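PDB 6ZTI: PlaB phospholipase, which belongs to the alpha/beta hydrolases, acts as a phospholipase in Legionella pneumophila and binds NAD(H), whose tetramer-forming effect controls its activity. Local coordinates for residues R74-A79 with F94-H99; K108-Y113 with A119-S124; I127-A132 with I289-C294. All blocks are in the same frame, centred on the assembly; numbering follows the deposited sequence.

Interaction 1: R74-A79 with F94-H99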
loop_
_atom_site.group_PDB
_atom_site.type_symbol
_atom_site.label_atom_id
_atom_site.label_comp_id
_atom_site.label_asym_id
_atom_site.label_seq_id
_atom_site.Cartn_x
_atom_site.Cartn_y
_atom_site.Cartn_z
ATOM N N ARG B 74 18.689 -1.492 -26.159
ATOM C CA ARG B 74 19.682 -0.474 -26.489
ATOM C C ARG B 74 21.100 -1.028 -26.388
ATOM O O ARG B 74 21.970 -0.688 -27.199
ATOM C CB ARG B 74 19.535 0.723 -25.549
ATOM C CG ARG B 74 18.603 1.828 -26.002
ATOM C CD ARG B 74 18.579 2.957 -24.949
ATOM N NE ARG B 74 19.772 3.811 -24.983
ATOM C CZ ARG B 74 20.157 4.619 -23.998
ATOM N NH1 ARG B 74 19.460 4.680 -22.868
ATOM N NH2 ARG B 74 21.248 5.366 -24.135
ATOM N N ALA B 75 21.361 -1.851 -25.368
ATOM C CA ALA B 75 22.700 -2.388 -25.169
ATOM C C ALA B 75 23.032 -3.479 -26.185
ATOM O O ALA B 75 24.200 -3.644 -26.544
ATOM C CB ALA B 75 22.843 -2.904 -23.738
ATOM N N PHE B 76 22.030 -4.218 -26.669
ATOM C CA PHE B 76 22.250 -5.137 -27.786
ATOM C C PHE B 76 22.785 -4.386 -29.001
ATOM O O PHE B 76 23.789 -4.789 -29.608
ATOM C CB PHE B 76 20.951 -5.879 -28.116
ATOM C CG PHE B 76 21.081 -6.853 -29.250
ATOM C CD1 PHE B 76 21.822 -8.005 -29.106
ATOM C CD2 PHE B 76 20.476 -6.609 -30.456
ATOM C CE1 PHE B 76 21.952 -8.901 -30.143
ATOM C CE2 PHE B 76 20.605 -7.501 -31.497
ATOM C CZ PHE B 76 21.352 -8.644 -31.339
ATOM N N ASP B 77 22.154 -3.260 -29.349
ATOM C CA ASP B 77 22.630 -2.479 -30.489
ATOM C C ASP B 77 24.091 -2.096 -30.325
ATOM O O ASP B 77 24.870 -2.164 -31.284
ATOM C CB ASP B 77 21.780 -1.222 -30.671
ATOM C CG ASP B 77 21.984 -0.579 -32.028
ATOM O OD1 ASP B 77 21.509 -1.167 -33.014
ATOM O OD2 ASP B 77 22.618 0.502 -32.119
ATOM N N GLN B 78 24.481 -1.674 -29.118
ATOM C CA GLN B 78 25.867 -1.284 -28.888
ATOM C C GLN B 78 26.795 -2.487 -28.969
ATOM O O GLN B 78 27.924 -2.379 -29.472
ATOM C CB GLN B 78 25.999 -0.607 -27.522
ATOM C CG GLN B 78 27.380 -0.061 -27.220
ATOM C CD GLN B 78 27.686 1.167 -28.028
ATOM O OE1 GLN B 78 26.850 2.061 -28.159
ATOM N NE2 GLN B 78 28.888 1.222 -28.582
ATOM N N ALA B 79 26.344 -3.632 -28.457
ATOM C CA ALA B 79 27.162 -4.838 -28.495
ATOM C C ALA B 79 27.421 -5.273 -29.928
ATOM O O ALA B 79 28.535 -5.688 -30.267
ATOM C CB ALA B 79 26.481 -5.958 -27.714
ATOM N N PHE B 94 23.022 -11.103 -39.894
ATOM C CA PHE B 94 23.031 -12.090 -38.830
ATOM C C PHE B 94 21.650 -12.665 -38.554
ATOM O O PHE B 94 20.616 -12.032 -38.780
ATOM C CB PHE B 94 23.658 -11.529 -37.524
ATOM C CG PHE B 94 22.976 -10.321 -36.938
ATOM C CD1 PHE B 94 21.887 -10.459 -36.100
ATOM C CD2 PHE B 94 23.507 -9.055 -37.129
ATOM C CE1 PHE B 94 21.298 -9.360 -35.522
ATOM C CE2 PHE B 94 22.919 -7.951 -36.553
ATOM C CZ PHE B 94 21.807 -8.107 -35.747
ATOM N N ALA B 95 21.668 -13.915 -38.113
ATOM C CA ALA B 95 20.510 -14.590 -37.563
ATOM C C ALA B 95 20.629 -14.600 -36.046
ATOM O O ALA B 95 21.707 -14.880 -35.509
ATOM C CB ALA B 95 20.415 -16.015 -38.107
ATOM N N CYS B 96 19.534 -14.264 -35.365
ATOM C CA CYS B 96 19.439 -14.366 -33.916
ATOM C C CYS B 96 18.680 -15.631 -33.569
ATOM O O CYS B 96 17.589 -15.865 -34.091
ATOM C CB CYS B 96 18.722 -13.167 -33.289
ATOM S SG CYS B 96 19.758 -11.728 -33.104
ATOM N N ILE B 97 19.271 -16.450 -32.715
ATOM C CA ILE B 97 18.592 -17.579 -32.111
ATOM C C ILE B 97 18.390 -17.208 -30.651
ATOM O O ILE B 97 19.360 -17.056 -29.901
ATOM C CB ILE B 97 19.394 -18.877 -32.266
ATOM C CG1 ILE B 97 19.600 -19.203 -33.753
ATOM C CG2 ILE B 97 18.697 -20.004 -31.555
ATOM C CD1 ILE B 97 20.666 -20.263 -34.004
ATOM N N THR B 98 17.140 -17.028 -30.251
ATOM C CA THR B 98 16.807 -16.527 -28.929
ATOM C C THR B 98 16.058 -17.585 -28.132
ATOM O O THR B 98 15.453 -18.501 -28.689
ATOM C CB THR B 98 15.946 -15.256 -29.032
ATOM O OG1 THR B 98 14.612 -15.622 -29.395
ATOM C CG2 THR B 98 16.499 -14.283 -30.098
ATOM N N HIS B 99 16.103 -17.442 -26.809
ATOM C CA HIS B 99 15.366 -18.296 -25.895
ATOM C C HIS B 99 14.672 -17.405 -24.880
ATOM O O HIS B 99 15.246 -16.417 -24.407
ATOM C CB HIS B 99 16.291 -19.317 -25.196
ATOM C CG HIS B 99 15.583 -20.238 -24.245
ATOM N ND1 HIS B 99 15.917 -20.325 -22.912
ATOM C CD2 HIS B 99 14.565 -21.112 -24.435
ATOM C CE1 HIS B 99 15.132 -21.208 -22.319
ATOM N NE2 HIS B 99 14.303 -21.703 -23.221
#

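Interaction 2: K108-Y113 with A119-S124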
loop_
_atom_site.group_PDB
_atom_site.type_symbol
_atom_site.label_atom_id
_atom_site.label_comp_id
_atom_site.label_asym_id
_atom_site.label_seq_id
_atom_site.Cartn_x
_atom_site.Cartn_y
_atom_site.Cartn_z
ATOM N N LYS B 108 12.056 -5.811 -29.437
ATOM C CA LYS B 108 12.122 -4.425 -28.989
ATOM C C LYS B 108 13.268 -3.683 -29.668
ATOM O O LYS B 108 13.127 -2.511 -30.044
ATOM C CB LYS B 108 12.282 -4.399 -27.469
ATOM C CG LYS B 108 12.416 -3.022 -26.870
ATOM C CD LYS B 108 11.178 -2.165 -27.037
ATOM C CE LYS B 108 11.357 -0.812 -26.331
ATOM N NZ LYS B 108 10.259 0.119 -26.607
ATOM N N TRP B 109 14.416 -4.345 -29.825
ATOM C CA TRP B 109 15.528 -3.750 -30.556
ATOM C C TRP B 109 15.136 -3.418 -31.992
ATOM O O TRP B 109 15.382 -2.303 -32.472
ATOM C CB TRP B 109 16.725 -4.697 -30.528
ATOM C CG TRP B 109 17.794 -4.304 -31.501
ATOM C CD1 TRP B 109 18.710 -3.304 -31.357
ATOM C CD2 TRP B 109 18.046 -4.897 -32.779
ATOM N NE1 TRP B 109 19.516 -3.236 -32.469
ATOM C CE2 TRP B 109 19.130 -4.203 -33.357
ATOM C CE3 TRP B 109 17.459 -5.939 -33.492
ATOM C CZ2 TRP B 109 19.635 -4.524 -34.611
ATOM C CZ3 TRP B 109 17.967 -6.261 -34.735
ATOM C CH2 TRP B 109 19.043 -5.560 -35.282
ATOM N N MET B 110 14.522 -4.379 -32.697
ATOM C CA MET B 110 13.996 -4.100 -34.028
ATOM C C MET B 110 13.064 -2.890 -34.002
ATOM O O MET B 110 13.120 -2.033 -34.886
ATOM C CB MET B 110 13.248 -5.324 -34.573
ATOM C CG MET B 110 14.135 -6.511 -34.895
ATOM S SD MET B 110 13.238 -8.041 -35.235
ATOM C CE MET B 110 12.345 -7.528 -36.710
ATOM N N ASP B 111 12.222 -2.791 -32.974
ATOM C CA ASP B 111 11.244 -1.708 -32.926
ATOM C C ASP B 111 11.933 -0.378 -32.649
ATOM O O ASP B 111 11.566 0.648 -33.227
ATOM C CB ASP B 111 10.183 -2.025 -31.864
ATOM C CG ASP B 111 8.898 -1.227 -32.041
ATOM O OD1 ASP B 111 8.193 -1.432 -33.045
ATOM O OD2 ASP B 111 8.574 -0.414 -31.148
ATOM N N LEU B 112 12.954 -0.380 -31.793
ATOM C CA LEU B 112 13.614 0.875 -31.437
ATOM C C LEU B 112 14.414 1.440 -32.607
ATOM O O LEU B 112 14.479 2.659 -32.786
ATOM C CB LEU B 112 14.528 0.668 -30.228
ATOM C CG LEU B 112 13.870 0.598 -28.847
ATOM C CD1 LEU B 112 14.885 0.144 -27.831
ATOM C CD2 LEU B 112 13.265 1.946 -28.423
ATOM N N TYR B 113 15.031 0.573 -33.415
ATOM C CA TYR B 113 16.005 1.006 -34.414
ATOM C C TYR B 113 15.557 0.833 -35.860
ATOM O O TYR B 113 16.143 1.471 -36.733
ATOM C CB TYR B 113 17.335 0.254 -34.219
ATOM C CG TYR B 113 18.023 0.623 -32.929
ATOM C CD1 TYR B 113 18.831 1.751 -32.853
ATOM C CD2 TYR B 113 17.846 -0.138 -31.781
ATOM C CE1 TYR B 113 19.454 2.107 -31.664
ATOM C CE2 TYR B 113 18.460 0.208 -30.593
ATOM C CZ TYR B 113 19.266 1.334 -30.541
ATOM O OH TYR B 113 19.868 1.685 -29.351
ATOM N N ALA B 119 13.921 -3.280 -43.967
ATOM C CA ALA B 119 14.823 -3.688 -45.036
ATOM C C ALA B 119 16.263 -3.265 -44.781
ATOM O O ALA B 119 17.178 -3.829 -45.391
ATOM C CB ALA B 119 14.354 -3.110 -46.371
ATOM N N LYS B 120 16.482 -2.266 -43.927
ATOM C CA LYS B 120 17.823 -1.860 -43.527
ATOM C C LYS B 120 18.312 -2.591 -42.280
ATOM O O LYS B 120 19.477 -2.442 -41.904
ATOM C CB LYS B 120 17.856 -0.349 -43.274
ATOM C CG LYS B 120 17.541 0.502 -44.498
ATOM C CD LYS B 120 18.752 0.698 -45.395
ATOM C CE LYS B 120 18.505 1.791 -46.425
ATOM N NZ LYS B 120 18.503 3.156 -45.817
ATOM N N CYS B 121 17.455 -3.360 -41.634
ATOM C CA CYS B 121 17.849 -4.082 -40.439
ATOM C C CYS B 121 18.910 -5.123 -40.783
ATOM O O CYS B 121 18.726 -5.893 -41.733
ATOM C CB CYS B 121 16.623 -4.756 -39.828
ATOM S SG CYS B 121 16.931 -5.621 -38.295
ATOM N N PRO B 122 20.019 -5.194 -40.038
ATOM C CA PRO B 122 21.066 -6.174 -40.368
ATOM C C PRO B 122 20.706 -7.608 -40.016
ATOM O O PRO B 122 21.494 -8.521 -40.283
ATOM C CB PRO B 122 22.258 -5.688 -39.539
ATOM C CG PRO B 122 21.626 -5.048 -38.348
ATOM C CD PRO B 122 20.364 -4.405 -38.841
ATOM N N LEU B 123 19.541 -7.837 -39.435
ATOM C CA LEU B 123 19.106 -9.173 -39.068
ATOM C C LEU B 123 18.394 -9.796 -40.260
ATOM O O LEU B 123 17.553 -9.152 -40.890
ATOM C CB LEU B 123 18.197 -9.095 -37.834
ATOM C CG LEU B 123 17.523 -10.350 -37.293
ATOM C CD1 LEU B 123 17.356 -10.254 -35.776
ATOM C CD2 LEU B 123 16.156 -10.550 -37.951
ATOM N N SER B 124 18.769 -11.035 -40.592
ATOM C CA SER B 124 18.161 -11.775 -41.690
ATOM C C SER B 124 17.199 -12.856 -41.222
ATOM O O SER B 124 16.252 -13.173 -41.947
ATOM C CB SER B 124 19.242 -12.435 -42.550
ATOM O OG SER B 124 19.870 -13.496 -41.842
#

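Interaction 3: I127-A132 with I289-C294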
loop_
_atom_site.group_PDB
_atom_site.type_symbol
_atom_site.label_atom_id
_atom_site.label_comp_id
_atom_site.label_asym_id
_atom_site.label_seq_id
_atom_site.Cartn_x
_atom_site.Cartn_y
_atom_site.Cartn_z
ATOM N N ILE B 127 14.919 -16.502 -34.973
ATOM C CA ILE B 127 14.461 -17.818 -34.554
ATOM C C ILE B 127 14.263 -17.745 -33.047
ATOM O O ILE B 127 15.233 -17.755 -32.286
ATOM C CB ILE B 127 15.453 -18.919 -34.942
ATOM C CG1 ILE B 127 15.727 -18.869 -36.447
ATOM C CG2 ILE B 127 14.907 -20.290 -34.523
ATOM C CD1 ILE B 127 16.854 -19.782 -36.911
ATOM N N MET B 128 13.007 -17.661 -32.620
ATOM C CA MET B 128 12.643 -17.519 -31.215
ATOM C C MET B 128 12.251 -18.875 -30.654
ATOM O O MET B 128 11.327 -19.509 -31.167
ATOM C CB MET B 128 11.479 -16.539 -31.064
ATOM C CG MET B 128 11.865 -15.083 -31.285
ATOM S SD MET B 128 10.398 -14.051 -31.392
ATOM C CE MET B 128 9.899 -14.397 -33.077
ATOM N N LEU B 129 12.947 -19.310 -29.600
ATOM C CA LEU B 129 12.661 -20.560 -28.911
ATOM C C LEU B 129 11.909 -20.259 -27.618
ATOM O O LEU B 129 12.411 -19.530 -26.750
ATOM C CB LEU B 129 13.949 -21.328 -28.609
ATOM C CG LEU B 129 14.946 -21.516 -29.759
ATOM C CD1 LEU B 129 16.240 -22.215 -29.313
ATOM C CD2 LEU B 129 14.309 -22.302 -30.899
ATOM N N ALA B 130 10.704 -20.821 -27.495
ATOM C CA ALA B 130 9.812 -20.613 -26.354
ATOM C C ALA B 130 9.829 -19.161 -25.885
ATOM O O ALA B 130 10.013 -18.905 -24.689
ATOM C CB ALA B 130 10.194 -21.536 -25.199
ATOM N N PRO B 131 9.622 -18.200 -26.785
ATOM C CA PRO B 131 9.642 -16.786 -26.385
ATOM C C PRO B 131 8.416 -16.403 -25.586
ATOM O O PRO B 131 7.301 -16.832 -25.895
ATOM C CB PRO B 131 9.650 -16.050 -27.725
ATOM C CG PRO B 131 8.822 -16.951 -28.585
ATOM C CD PRO B 131 9.216 -18.352 -28.193
ATOM N N ALA B 132 8.623 -15.545 -24.580
ATOM C CA ALA B 132 7.527 -15.032 -23.748
ATOM C C ALA B 132 6.919 -13.786 -24.395
ATOM O O ALA B 132 6.827 -12.710 -23.802
ATOM C CB ALA B 132 8.021 -14.739 -22.337
ATOM N N ILE B 289 17.256 -29.796 -35.487
ATOM C CA ILE B 289 16.849 -30.128 -36.847
ATOM C C ILE B 289 16.039 -28.997 -37.457
ATOM O O ILE B 289 16.220 -28.653 -38.630
ATOM C CB ILE B 289 16.066 -31.455 -36.857
ATOM C CG1 ILE B 289 17.014 -32.647 -36.610
ATOM C CG2 ILE B 289 15.319 -31.625 -38.189
ATOM C CD1 ILE B 289 16.311 -33.883 -36.086
ATOM N N TRP B 290 15.128 -28.405 -36.686
ATOM C CA TRP B 290 14.276 -27.379 -37.273
ATOM C C TRP B 290 14.949 -26.015 -37.298
ATOM O O TRP B 290 14.621 -25.198 -38.165
ATOM C CB TRP B 290 12.936 -27.327 -36.536
ATOM C CG TRP B 290 12.091 -28.480 -36.949
ATOM C CD1 TRP B 290 11.838 -29.611 -36.234
ATOM C CD2 TRP B 290 11.440 -28.649 -38.210
ATOM N NE1 TRP B 290 11.044 -30.464 -36.962
ATOM C CE2 TRP B 290 10.792 -29.898 -38.182
ATOM C CE3 TRP B 290 11.333 -27.859 -39.357
ATOM C CZ2 TRP B 290 10.038 -30.371 -39.253
ATOM C CZ3 TRP B 290 10.599 -28.333 -40.423
ATOM C CH2 TRP B 290 9.954 -29.578 -40.362
ATOM N N ILE B 291 15.899 -25.755 -36.391
ATOM C CA ILE B 291 16.700 -24.537 -36.504
ATOM C C ILE B 291 17.478 -24.533 -37.811
ATOM O O ILE B 291 17.573 -23.503 -38.490
ATOM C CB ILE B 291 17.646 -24.384 -35.295
ATOM C CG1 ILE B 291 16.870 -23.846 -34.104
ATOM C CG2 ILE B 291 18.808 -23.449 -35.633
ATOM C CD1 ILE B 291 17.642 -23.779 -32.817
ATOM N N LEU B 292 18.057 -25.679 -38.178
ATOM C CA LEU B 292 18.853 -25.756 -39.404
ATOM C C LEU B 292 17.997 -25.472 -40.630
ATOM O O LEU B 292 18.432 -24.775 -41.557
ATOM C CB LEU B 292 19.511 -27.136 -39.511
ATOM C CG LEU B 292 20.528 -27.375 -40.626
ATOM C CD1 LEU B 292 21.656 -26.354 -40.573
ATOM C CD2 LEU B 292 21.091 -28.784 -40.517
ATOM N N ARG B 293 16.768 -25.986 -40.641
ATOM C CA ARG B 293 15.840 -25.686 -41.725
ATOM C C ARG B 293 15.538 -24.193 -41.785
ATOM O O ARG B 293 15.553 -23.586 -42.863
ATOM C CB ARG B 293 14.547 -26.482 -41.531
ATOM C CG ARG B 293 14.638 -27.956 -41.866
ATOM C CD ARG B 293 14.861 -28.193 -43.360
ATOM N NE ARG B 293 13.897 -27.483 -44.203
ATOM C CZ ARG B 293 12.691 -27.945 -44.534
ATOM N NH1 ARG B 293 12.273 -29.127 -44.091
ATOM N NH2 ARG B 293 11.897 -27.217 -45.310
ATOM N N CYS B 294 15.253 -23.586 -40.627
ATOM C CA CYS B 294 14.911 -22.163 -40.583
ATOM C C CYS B 294 16.063 -21.314 -41.104
ATOM O O CYS B 294 15.862 -20.405 -41.919
ATOM C CB CYS B 294 14.538 -21.754 -39.150
ATOM S SG CYS B 294 12.979 -22.491 -38.501
#

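Interaction 1: R74-A79 with F94-H99
Phe76 alone carries the helical side of this contact, meeting Phe94 and Cys96, two residues on the same face of the strand. The backbones stand well apart, with 11.4 Å between the CA atoms of Phe76 and Cys96, a gap that a long, flat side chain such as phenylalanine can span. With its CG anti to the backbone N (chi1 -180°), Phe76 extends its ring outward from the helix and brings CZ, its farthest carbon, to the strand residues.

The aromatic part is a meeting of two phenylalanines. Phe94 CE1 lies 4.2 Å from Phe76 CZ, close to the plane of the Phe76 ring, which makes this a van der Waals touch at the edge of the Phe76 ring. The sulfur-aromatic part belongs to Cys96, whose SG is 3.9 Å from Phe76 CZ and 5.1 Å from the centroid of that ring, approaching obliquely at 64° from the ring normal. Cysteine suits the place because it is short and polarisable, and can meet the ring without pushing helix and strand farther apart.

The buried cluster extends beyond the pair. The Phe76 ring also meets Trp109 of helix 102-114 and Phe468 of a second subunit edge-to-face, so helix 69-89 lies between the sheet and the second subunit. Strand 93-99 lies between strands 16-21 and 123-129, and its Phe94 also packs on Leu123.

Interaction 2: K108-Y113 with A119-S124
Helix and returning chain come nearest at Met110 and Cys121, whose CA atoms are 7.5 Å apart, just before the chain enters strand 123-129. Trp109 does most of the side-chain work. Its CG is anti to the backbone N (chi1 167°), and the indole reaches across to the chain at residues 121-123 with CZ3 and CH2, the far carbons of its six-membered ring. There CH2 lies 3.7 Å from Cys121 SG, and the sulfur sits 56° off the ring normal, an oblique sulfur-aromatic contact. The same CH2 meets Pro122 CD at 4.0 Å, the proline side chain coming from the opposite direction, while CZ3 touches Leu123 CD1 at 4.2 Å. Three groups thus gather at these two carbons, a task for which tryptophan has the necessary reach and surface. Met110 adds a looser touch, its CG 4.5 Å from Cys121 SG.

Cys121 has a second role within its own turn: its SG accepts a weak hydrogen bond from Leu123 N at 3.6 Å, nearly straight at 161°. The same sulfur thus touches the indole and takes a weak bond from a backbone N-H. The polar part of Trp109 is satisfied too, because NE1 is hydrogen-bonded to Asp77 OD1 of helix 69-89, which helps fix the rotation of the indole.

This packing closes the beta-alpha-beta crossover of strand 93-99, helix 102-114 and strand 123-129, a unit that recurs along the parallel sheet of alpha/beta hydrolases.

Interaction 3: I127-A132 with I289-C294
This is helix-on-sheet packing through purely apolar side chains: Ile127 and Leu129 of a central strand meet Ile291 and Cys294 of helix 286-296, which covers one face of the parallel sheet. The strand 127-129 and the helical segment 289-294 approach to 10.3 Å between axes and run nearly antiparallel, their directions 160° apart. That distance suits a layer of side chains from each element.

Ile127 lies between the two helical partners and uses both of its branches. Its CG2 methyl meets Ile291 CG1 at 4.1 Å, while the longer branch carries CD1 to within 3.8 Å of Cys294 CB. A beta-branched residue fits well here, being comfortable in a strand and able to offer two separate hydrocarbon arms. It is the CB of Cys294 that makes the closest approach, and the small side chain allows Ile127 to come up close to the helix.

Two residues on along the strand, Leu129 meets the same Ile291. The CG1 branch of Ile291 is extended (chi2 174°), bringing CD1 equally near to both leucine methyls, 4.1 Å from Leu129 CD1 and 4.1 Å from Leu129 CD2. The two side chains cross at about a right angle, with the isoleucine tip set against the fork of the leucine. All four residues are buried, as befits apolar side chains packed between helix and sheet.

Neighbouring strands share in this interface: Ile97 of strand 93-99 touches both Leu129 and Ile291, and Phe193 of strand 191-197 touches Cys294. Trp290, turned to a different side of helix 286-296, packs on Leu306, Leu310 and Ile313 of helix 300-320.

How the interactions relate
From the N terminus, interaction 1 closes first, a short loop folding helix 69-89 back on strand 93-99. Interaction 2 follows, closing the still shorter return from helix 102-114 into strand 123-129. Interaction 3 then spans more than 150 residues to bring helix 286-296 against that strand. The three follow one another in series, neither nested nor crossed. Strands 93-99 and 123-129 are hydrogen-bonded neighbours, through Phe94 to Ser124 and Thr98 to Leu129, and Tyr113 packs on Arg74 and Asp77, joining the helices of interactions 1 and 2. Helices 69-89 and 102-114 cover one face of the sheet and helix 286-296 the opposite one, giving the alpha/beta/alpha sandwich.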